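Local atomic coordinates of HTH-type transcriptional regulator PrpR (Mycobacterium tuberculosis, PDB entry 6D2S), a protein that regulates, as a DNA-binding transcription factor, expression of enzymes that break down short-chain fatty acids through the glyoxylate and methylcitrate cycles. Residues F51-V56 with A96-S101; Q90-L95 with A133-Y138; T165-L170 with F261-G266; F183-T188 with L252-P257. One frame throughout, in Å; residues are numbered along the deposited sequence.

Contact 1: F51-V56 with A96-S101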
# COMPACT_ATOMS: atom_id res chain seq x y z
N PHE A 51 4.33 24.05 2.92
CA PHE A 51 5.43 23.89 3.87
C PHE A 51 6.72 24.58 3.47
O PHE A 51 7.65 24.62 4.28
CB PHE A 51 5.73 22.40 4.09
CG PHE A 51 4.56 21.64 4.59
CD1 PHE A 51 3.76 20.92 3.71
CD2 PHE A 51 4.22 21.67 5.93
CE1 PHE A 51 2.66 20.24 4.17
CE2 PHE A 51 3.13 20.98 6.39
CZ PHE A 51 2.34 20.27 5.52
N GLY A 52 6.79 25.17 2.28
CA GLY A 52 8.05 25.72 1.86
C GLY A 52 9.10 24.67 1.59
O GLY A 52 10.28 25.00 1.56
N ILE A 53 8.70 23.42 1.37
CA ILE A 53 9.64 22.36 1.05
C ILE A 53 9.75 22.27 -0.46
O ILE A 53 8.74 22.20 -1.17
CB ILE A 53 9.19 21.02 1.65
CG1 ILE A 53 9.26 21.10 3.18
CG2 ILE A 53 10.05 19.87 1.10
CD1 ILE A 53 8.60 19.95 3.86
N SER A 54 10.99 22.30 -0.96
CA SER A 54 11.26 22.17 -2.39
C SER A 54 11.56 20.70 -2.70
O SER A 54 12.50 20.12 -2.13
CB SER A 54 12.44 23.05 -2.80
OG SER A 54 12.12 24.43 -2.68
N VAL A 55 10.80 20.13 -3.61
CA VAL A 55 11.03 18.76 -4.07
C VAL A 55 11.89 18.82 -5.32
O VAL A 55 11.61 19.59 -6.24
CB VAL A 55 9.70 18.03 -4.36
CG1 VAL A 55 9.97 16.67 -4.99
CG2 VAL A 55 8.87 17.89 -3.09
N VAL A 56 12.96 18.03 -5.34
CA VAL A 56 13.86 17.96 -6.49
C VAL A 56 14.11 16.50 -6.82
O VAL A 56 14.30 15.67 -5.93
CB VAL A 56 15.18 18.70 -6.22
CG1 VAL A 56 15.86 18.15 -4.98
CG2 VAL A 56 16.10 18.62 -7.42
N ALA A 96 3.51 13.40 5.15
CA ALA A 96 3.01 12.88 6.42
C ALA A 96 4.01 13.12 7.54
O ALA A 96 3.63 13.55 8.63
CB ALA A 96 2.71 11.38 6.31
N LEU A 97 5.28 12.83 7.30
CA LEU A 97 6.29 13.00 8.34
C LEU A 97 6.39 14.45 8.81
O LEU A 97 6.63 14.69 10.00
CB LEU A 97 7.65 12.49 7.82
CG LEU A 97 7.70 10.97 7.59
CD1 LEU A 97 9.02 10.54 6.93
CD2 LEU A 97 7.47 10.21 8.90
N VAL A 98 6.17 15.43 7.92
CA VAL A 98 6.37 16.83 8.30
C VAL A 98 5.07 17.54 8.65
O VAL A 98 5.06 18.46 9.46
CB VAL A 98 7.12 17.62 7.20
CG1 VAL A 98 8.47 16.97 6.87
CG2 VAL A 98 6.25 17.82 5.96
N GLY A 99 3.96 17.13 8.03
CA GLY A 99 2.71 17.84 8.20
C GLY A 99 1.64 17.09 8.97
O GLY A 99 0.62 17.68 9.34
N GLN A 100 1.85 15.80 9.21
CA GLN A 100 0.94 15.00 10.03
C GLN A 100 1.67 14.37 11.21
O GLN A 100 1.22 13.36 11.73
CB GLN A 100 0.26 13.91 9.20
CG GLN A 100 -0.44 14.41 7.95
CD GLN A 100 -1.78 15.05 8.25
OE1 GLN A 100 -2.44 14.70 9.23
NE2 GLN A 100 -2.19 15.99 7.41
N SER A 101 2.79 14.97 11.62
CA SER A 101 3.64 14.38 12.66
C SER A 101 2.89 14.25 13.98
O SER A 101 2.97 13.22 14.66
CB SER A 101 4.90 15.22 12.82
OG SER A 101 5.85 14.57 13.63
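F51 and G99 lie closest in backbone terms, with their CA atoms 7.9 Å apart. Each sits at the last turn of a helix. After F51 the chain leaves helix 39-51 through G52, whose positive phi of 68° suits glycine, and I53 leads it into strand 54-58. On the other side helix 84-99 ends at G99, and the N of Q100 still bonds to the O of A96. No hydrogen bond joins the two segments; apolar surfaces do the work. The ring of F51 reaches the end of helix 84-99. Its CZ lies 3.6 Å from the CA of G99, and CE2 is equally near, so the far end of the ring rests on bare backbone. V98 CG2 stands 4.3 Å above the ring plane, over the centre of one face. The same methyl meets I53 tip to tip, with I53 CD1 at 3.8 Å from V98 CG2. V98 CG2 lies between its own backbone N and carbonyl carbon, and from there it serves both partners. The contact belongs to the IrrE N-terminal-like part of the chain. The F51 side chain also touches L95 of helix 84-99, and I53 packs on M47 of helix 39-51 and L76 of strand 75-79. Helix 116-135 flanks A96 and L97, and the contact sets the turn between helix 39-51 and the edge strand 54-58 against the end of helix 84-99.

Contact 2: Q90-L95 with A133-Y138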
# COMPACT_ATOMS: atom_id res chain seq x y z
N GLN A 90 6.79 8.83 -2.50
CA GLN A 90 7.85 9.35 -1.64
C GLN A 90 7.50 10.73 -1.10
O GLN A 90 7.75 11.02 0.07
CB GLN A 90 9.17 9.40 -2.41
CG GLN A 90 9.70 8.05 -2.78
CD GLN A 90 9.85 7.14 -1.57
OE1 GLN A 90 10.48 7.52 -0.57
NE2 GLN A 90 9.30 5.94 -1.65
N ILE A 91 6.99 11.61 -1.97
CA ILE A 91 6.68 12.97 -1.54
C ILE A 91 5.56 12.96 -0.51
O ILE A 91 5.61 13.68 0.49
CB ILE A 91 6.31 13.85 -2.76
CG1 ILE A 91 7.47 13.87 -3.75
CG2 ILE A 91 5.95 15.26 -2.29
CD1 ILE A 91 7.03 14.32 -5.19
N ALA A 92 4.53 12.14 -0.74
CA ALA A 92 3.43 12.08 0.20
C ALA A 92 3.85 11.45 1.52
O ALA A 92 3.33 11.82 2.58
CB ALA A 92 2.25 11.32 -0.42
N THR A 93 4.81 10.52 1.48
CA THR A 93 5.36 9.97 2.72
C THR A 93 6.03 11.07 3.53
O THR A 93 5.78 11.20 4.73
CB THR A 93 6.33 8.83 2.42
OG1 THR A 93 5.62 7.74 1.82
CG2 THR A 93 6.98 8.32 3.73
N GLN A 94 6.85 11.90 2.87
CA GLN A 94 7.48 13.02 3.58
C GLN A 94 6.45 14.04 4.05
O GLN A 94 6.61 14.63 5.12
CB GLN A 94 8.53 13.69 2.69
CG GLN A 94 9.43 14.66 3.44
CD GLN A 94 10.29 13.94 4.47
OE1 GLN A 94 10.45 14.40 5.61
NE2 GLN A 94 10.84 12.80 4.06
N LEU A 95 5.39 14.25 3.26
CA LEU A 95 4.32 15.16 3.68
C LEU A 95 3.71 14.70 5.00
O LEU A 95 3.43 15.52 5.89
CB LEU A 95 3.24 15.24 2.59
CG LEU A 95 1.86 15.81 2.96
CD1 LEU A 95 1.96 17.18 3.57
CD2 LEU A 95 0.94 15.84 1.72
N ALA A 133 -2.95 6.45 0.99
CA ALA A 133 -4.29 7.00 1.05
C ALA A 133 -4.38 8.35 0.35
O ALA A 133 -5.49 8.78 0.00
CB ALA A 133 -4.76 7.14 2.50
N PHE A 134 -3.25 9.01 0.11
CA PHE A 134 -3.25 10.25 -0.66
C PHE A 134 -3.25 9.97 -2.17
O PHE A 134 -4.03 10.56 -2.93
CB PHE A 134 -2.03 11.09 -0.26
CG PHE A 134 -2.11 12.52 -0.75
CD1 PHE A 134 -1.86 12.83 -2.07
CD2 PHE A 134 -2.46 13.54 0.12
CE1 PHE A 134 -1.95 14.13 -2.53
CE2 PHE A 134 -2.56 14.84 -0.34
CZ PHE A 134 -2.30 15.13 -1.67
N LEU A 135 -2.36 9.07 -2.61
CA LEU A 135 -2.33 8.67 -4.02
C LEU A 135 -3.62 7.99 -4.45
O LEU A 135 -4.01 8.09 -5.62
CB LEU A 135 -1.16 7.71 -4.27
CG LEU A 135 0.18 8.38 -4.59
CD1 LEU A 135 0.57 9.35 -3.48
CD2 LEU A 135 1.23 7.32 -4.81
N LEU A 136 -4.26 7.26 -3.54
CA LEU A 136 -5.46 6.49 -3.84
C LEU A 136 -6.54 6.94 -2.87
O LEU A 136 -6.86 6.23 -1.90
CB LEU A 136 -5.18 4.99 -3.74
CG LEU A 136 -3.97 4.56 -4.57
CD1 LEU A 136 -3.52 3.13 -4.18
CD2 LEU A 136 -4.31 4.66 -6.07
N PRO A 137 -7.10 8.12 -3.08
CA PRO A 137 -8.08 8.66 -2.13
C PRO A 137 -9.28 7.74 -2.01
O PRO A 137 -9.78 7.20 -3.01
CB PRO A 137 -8.45 10.03 -2.73
CG PRO A 137 -8.06 9.94 -4.17
CD PRO A 137 -6.84 9.05 -4.20
N TYR A 138 -9.77 7.58 -0.78
CA TYR A 138 -10.61 6.43 -0.44
C TYR A 138 -11.82 6.30 -1.35
O TYR A 138 -12.03 5.25 -1.98
CB TYR A 138 -11.04 6.51 1.03
CG TYR A 138 -11.59 5.19 1.54
CD1 TYR A 138 -12.87 4.77 1.18
CD2 TYR A 138 -10.82 4.37 2.36
CE1 TYR A 138 -13.37 3.56 1.62
CE2 TYR A 138 -11.33 3.14 2.81
CZ TYR A 138 -12.60 2.75 2.43
OH TYR A 138 -13.11 1.55 2.88
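A92 meets F134 and L135 where helix 84-99 packs against the end of helix 116-135, a buried helix-helix contact within the IrrE N-terminal-like domain. The two helices come close, with the CA atoms of A92 and F134 only 7.0 Å apart. The A92 methyl is a small bump that fits into the shallow hollow between the base of F134 and the branched end of L135. A92 CB is 4.3 Å from F134 CB and 4.0 Å from L135 CD1. The CB of L135 does not point straight at the other helix, yet the end of its side chain bends in to reach the alanine. One turn further along, L95 lies against the F134 ring. The two side chains cross at about a right angle. F134 holds CG anti to its backbone N (chi1 -166°), which carries the ring along helix 84-99 to the level of L95. L43 of helix 39-51 and M34 also touch F134, and F130 and M28 touch L95. The contact is wholly apolar. The OE1 of Q90 bonds to R67, away from this interface. At the far end of the ring, L95 CD2 approaches F134 CE2 obliquely at 4.2 Å.

Contact 3: T165-L170 with F261-G266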
# COMPACT_ATOMS: atom_id res chain seq x y z
N THR A 165 1.22 -1.63 -4.67
CA THR A 165 0.59 -0.44 -4.10
C THR A 165 -0.93 -0.54 -4.18
O THR A 165 -1.62 -0.22 -3.21
CB THR A 165 1.10 0.82 -4.82
OG1 THR A 165 2.53 0.85 -4.75
CG2 THR A 165 0.54 2.09 -4.19
N VAL A 166 -1.45 -1.01 -5.31
CA VAL A 166 -2.89 -1.27 -5.43
C VAL A 166 -3.33 -2.33 -4.42
O VAL A 166 -4.33 -2.17 -3.72
CB VAL A 166 -3.26 -1.69 -6.86
CG1 VAL A 166 -4.76 -2.06 -6.93
CG2 VAL A 166 -2.92 -0.58 -7.88
N CYS A 167 -2.60 -3.45 -4.37
CA CYS A 167 -3.00 -4.55 -3.48
C CYS A 167 -3.04 -4.09 -2.04
O CYS A 167 -3.98 -4.40 -1.29
CB CYS A 167 -2.05 -5.74 -3.61
SG CYS A 167 -2.20 -6.66 -5.11
N HIS A 168 -2.01 -3.37 -1.61
CA HIS A 168 -2.01 -2.92 -0.23
C HIS A 168 -3.21 -2.01 0.03
O HIS A 168 -3.90 -2.16 1.05
CB HIS A 168 -0.71 -2.21 0.13
CG HIS A 168 -0.61 -1.90 1.59
ND1 HIS A 168 -1.19 -0.77 2.15
CD2 HIS A 168 -0.06 -2.59 2.62
CE1 HIS A 168 -0.97 -0.78 3.46
NE2 HIS A 168 -0.29 -1.87 3.77
N ARG A 169 -3.49 -1.08 -0.88
CA ARG A 169 -4.64 -0.20 -0.67
C ARG A 169 -5.95 -0.99 -0.62
O ARG A 169 -6.83 -0.69 0.19
CB ARG A 169 -4.70 0.88 -1.75
CG ARG A 169 -5.77 1.92 -1.47
CD ARG A 169 -5.39 2.81 -0.27
NE ARG A 169 -6.25 4.00 -0.15
CZ ARG A 169 -6.90 4.37 0.95
NH1 ARG A 169 -6.84 3.64 2.05
NH2 ARG A 169 -7.62 5.50 0.95
N LEU A 170 -6.11 -1.98 -1.50
CA LEU A 170 -7.34 -2.78 -1.45
C LEU A 170 -7.50 -3.43 -0.08
O LEU A 170 -8.63 -3.55 0.43
CB LEU A 170 -7.33 -3.84 -2.56
CG LEU A 170 -7.49 -3.33 -4.01
CD1 LEU A 170 -7.20 -4.46 -5.01
CD2 LEU A 170 -8.92 -2.81 -4.22
N PHE A 261 9.75 -9.93 -5.41
CA PHE A 261 8.67 -10.30 -4.50
C PHE A 261 7.49 -10.84 -5.29
O PHE A 261 7.32 -10.55 -6.48
CB PHE A 261 8.22 -9.10 -3.65
CG PHE A 261 9.31 -8.51 -2.79
CD1 PHE A 261 9.52 -8.98 -1.50
CD2 PHE A 261 10.11 -7.49 -3.27
CE1 PHE A 261 10.52 -8.44 -0.71
CE2 PHE A 261 11.11 -6.94 -2.48
CZ PHE A 261 11.32 -7.42 -1.20
N ALA A 262 6.67 -11.62 -4.60
CA ALA A 262 5.34 -11.96 -5.06
C ALA A 262 4.35 -11.40 -4.06
O ALA A 262 4.60 -11.43 -2.85
CB ALA A 262 5.15 -13.47 -5.21
N VAL A 263 3.24 -10.88 -4.56
CA VAL A 263 2.21 -10.28 -3.73
C VAL A 263 0.86 -10.83 -4.15
O VAL A 263 0.62 -11.07 -5.33
CB VAL A 263 2.25 -8.74 -3.83
CG1 VAL A 263 0.97 -8.12 -3.31
CG2 VAL A 263 3.46 -8.21 -3.08
N GLY A 264 -0.01 -11.06 -3.17
CA GLY A 264 -1.30 -11.63 -3.47
C GLY A 264 -2.38 -11.12 -2.54
O GLY A 264 -2.10 -10.60 -1.45
N LEU A 265 -3.61 -11.28 -2.99
CA LEU A 265 -4.81 -10.99 -2.22
C LEU A 265 -5.69 -12.23 -2.21
O LEU A 265 -5.86 -12.88 -3.25
CB LEU A 265 -5.61 -9.83 -2.82
CG LEU A 265 -4.94 -8.46 -2.77
CD1 LEU A 265 -5.80 -7.47 -3.55
CD2 LEU A 265 -4.79 -8.02 -1.31
N GLY A 266 -6.27 -12.53 -1.07
CA GLY A 266 -7.26 -13.59 -0.96
C GLY A 266 -8.51 -13.07 -0.30
O GLY A 266 -8.45 -12.33 0.69
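C167 and L265 bring helix 163-170 onto the face of the five-stranded antiparallel sheet. Their CA atoms are 6.8 Å apart. The short helix and strand axes approach to 8.8 Å and run in roughly the same direction, 32° apart. Among the hydrocarbon groups, L170 and L265 cross at about a right angle, and L170 CD1 touches L265 CD1 at 3.6 Å. The CB of C167 lies 3.9 Å from V263 CG1; V263 is modelled in two conformers, and one is described. Sulfur contacts form a second group. With chi1 at -72°, C167 SG sits between the two strand side chains, 4.0 Å from L265 CD1 and 3.9 Å from V263 CG1. One contact involves the helix backbone: L265 CD2 lies against the O of C167 at 3.7 Å. No hydrogen bond crosses between the segments. On the strand's two flanks V263 and L265 pair with K245 and V243, and G264 with V186. I152 of helix 152-159 touches both C167 and L170, and F141 and A145 of helix 138-147 also touch L170. The helix thus lies between the sheet and these two helices, joining the IrrE-like and C-terminal regulator parts.

Contact 4: F183-T188 with L252-P257. With CA (calcium ion), chain C.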
# COMPACT_ATOMS: atom_id res chain seq x y z
N PHE A 183 -9.93 -8.41 2.26
CA PHE A 183 -8.84 -9.21 1.71
C PHE A 183 -7.84 -9.60 2.79
O PHE A 183 -7.63 -8.87 3.76
CB PHE A 183 -8.07 -8.46 0.62
CG PHE A 183 -8.82 -8.29 -0.68
CD1 PHE A 183 -9.04 -9.37 -1.52
CD2 PHE A 183 -9.26 -7.02 -1.07
CE1 PHE A 183 -9.70 -9.20 -2.72
CE2 PHE A 183 -9.91 -6.84 -2.27
CZ PHE A 183 -10.14 -7.93 -3.10
N ILE A 184 -7.22 -10.78 2.60
CA ILE A 184 -5.93 -11.10 3.21
C ILE A 184 -4.84 -10.67 2.24
O ILE A 184 -4.86 -11.07 1.07
CB ILE A 184 -5.82 -12.61 3.51
CG1 ILE A 184 -6.91 -13.08 4.47
CG2 ILE A 184 -4.41 -12.94 4.01
CD1 ILE A 184 -7.04 -14.59 4.51
N PHE A 185 -3.90 -9.88 2.72
CA PHE A 185 -2.77 -9.44 1.90
C PHE A 185 -1.54 -10.26 2.26
O PHE A 185 -1.20 -10.40 3.44
CB PHE A 185 -2.51 -7.94 2.11
CG PHE A 185 -1.27 -7.42 1.45
CD1 PHE A 185 -0.04 -7.48 2.10
CD2 PHE A 185 -1.32 -6.84 0.20
CE1 PHE A 185 1.11 -6.99 1.50
CE2 PHE A 185 -0.18 -6.33 -0.41
CZ PHE A 185 1.04 -6.41 0.24
N VAL A 186 -0.88 -10.83 1.25
CA VAL A 186 0.30 -11.66 1.46
C VAL A 186 1.41 -11.20 0.54
O VAL A 186 1.20 -11.06 -0.67
CB VAL A 186 0.01 -13.16 1.23
CG1 VAL A 186 1.31 -13.97 1.32
CG2 VAL A 186 -1.00 -13.67 2.23
N ARG A 187 2.58 -10.96 1.10
CA ARG A 187 3.78 -10.66 0.34
C ARG A 187 4.88 -11.64 0.76
O ARG A 187 5.03 -11.93 1.94
CB ARG A 187 4.25 -9.22 0.57
CG ARG A 187 5.51 -8.88 -0.19
CD ARG A 187 5.95 -7.46 0.08
NE ARG A 187 6.07 -7.17 1.50
CZ ARG A 187 7.04 -7.64 2.28
NH1 ARG A 187 7.97 -8.44 1.77
NH2 ARG A 187 7.08 -7.32 3.56
N THR A 188 5.62 -12.14 -0.22
CA THR A 188 6.69 -13.08 0.05
C THR A 188 7.84 -12.83 -0.92
O THR A 188 7.63 -12.36 -2.04
CB THR A 188 6.21 -14.54 -0.09
OG1 THR A 188 7.29 -15.43 0.19
CG2 THR A 188 5.72 -14.80 -1.50
N LEU A 252 8.44 1.35 -10.06
CA LEU A 252 7.06 1.46 -9.62
C LEU A 252 6.80 0.48 -8.48
O LEU A 252 7.46 -0.55 -8.37
CB LEU A 252 6.10 1.21 -10.78
CG LEU A 252 4.73 1.89 -10.75
CD1 LEU A 252 4.85 3.39 -10.55
CD2 LEU A 252 3.99 1.59 -12.05
N GLY A 253 5.81 0.80 -7.64
CA GLY A 253 5.51 0.00 -6.48
C GLY A 253 6.42 0.34 -5.30
O GLY A 253 7.57 0.74 -5.50
N TYR A 254 5.92 0.17 -4.08
CA TYR A 254 6.69 0.57 -2.91
C TYR A 254 7.75 -0.46 -2.52
O TYR A 254 8.64 -0.12 -1.73
CB TYR A 254 5.78 0.84 -1.71
CG TYR A 254 4.99 -0.36 -1.22
CD1 TYR A 254 5.57 -1.30 -0.37
CD2 TYR A 254 3.66 -0.54 -1.58
CE1 TYR A 254 4.85 -2.40 0.08
CE2 TYR A 254 2.93 -1.63 -1.13
CZ TYR A 254 3.53 -2.56 -0.31
OH TYR A 254 2.80 -3.64 0.14
N LEU A 255 7.69 -1.68 -3.04
CA LEU A 255 8.68 -2.68 -2.66
C LEU A 255 10.01 -2.39 -3.33
O LEU A 255 10.07 -2.09 -4.53
CB LEU A 255 8.19 -4.09 -3.00
CG LEU A 255 7.06 -4.58 -2.09
CD1 LEU A 255 6.39 -5.85 -2.62
CD2 LEU A 255 7.56 -4.80 -0.67
N GLY A 256 11.09 -2.44 -2.56
CA GLY A 256 12.41 -2.12 -3.05
C GLY A 256 12.79 -2.97 -4.25
O GLY A 256 12.44 -4.15 -4.34
N PRO A 257 13.51 -2.38 -5.20
CA PRO A 257 13.99 -3.13 -6.36
C PRO A 257 15.19 -4.03 -6.06
O PRO A 257 15.74 -4.61 -7.00
CB PRO A 257 14.38 -2.02 -7.34
CG PRO A 257 14.84 -0.91 -6.45
CD PRO A 257 13.94 -0.97 -5.24
CA CA C . 7.91 -2.64 -9.13
O HOH W 1 4.33 -5.54 2.00
O HOH W 2 5.52 -2.99 -8.79
O HOH W 3 7.83 -3.58 -7.02
O HOH W 4 10.21 -1.56 -8.58
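F185 and Y254 come from opposite directions, and the Y254 hydroxyl reaches the F185 ring obliquely, 3.3 Å from F185 CZ. Beside them R187 and L255 slide past each other. The carbons are modelled too close here, so the fit of this pair is doubtful. A water lies at the edge of the Y254 ring, in its plane, and 3.1 Å from Y254 OH. It also accepts from R187 NE, but that bond is modelled improbably short and its length is not reliable. Further out, the loop is held by a calcium ion. The O of L252 binds it at 2.3 Å, with D250, A248 and three waters completing the site. G253 follows, with backbone angles that call for glycine. The backbone N of L255 bonds to E164. Y254 also rests on E164 and T165 of helix 163-170, and F185 on C167. Both segments belong to the C-terminal short-chain fatty acyl-CoA regulator part of the chain. Strands 194-198 and 261-268 flank strand 183-189, and so the loop that leads from strand 239-247 to strand 261-268 folds over the helix and reaches this sheet.

Contacts 2 and 3 are fully buried, while contacts 1 and 4 are partly buried. Contacts 1 and 2 share helix 84-99 and touch through V55 and I91. Contacts 3 and 4 share the five-stranded sheet: strands 183-189 and 261-268 are neighbours, probably bonded through G264 N and V186 O. Contact 2 meets contact 3 through R169, whose NE probably bonds to the O of L136. Contacts 1 and 4 do not touch, with centres about 25 Å apart. Chemistry follows place. Contacts 1 to 3 are apolar: a helix end and turn against a helix, two helices, and a helix on a strand. Contact 4 alone brings in an arginine, a hydroxyl, a bridging water and a calcium-bound loop.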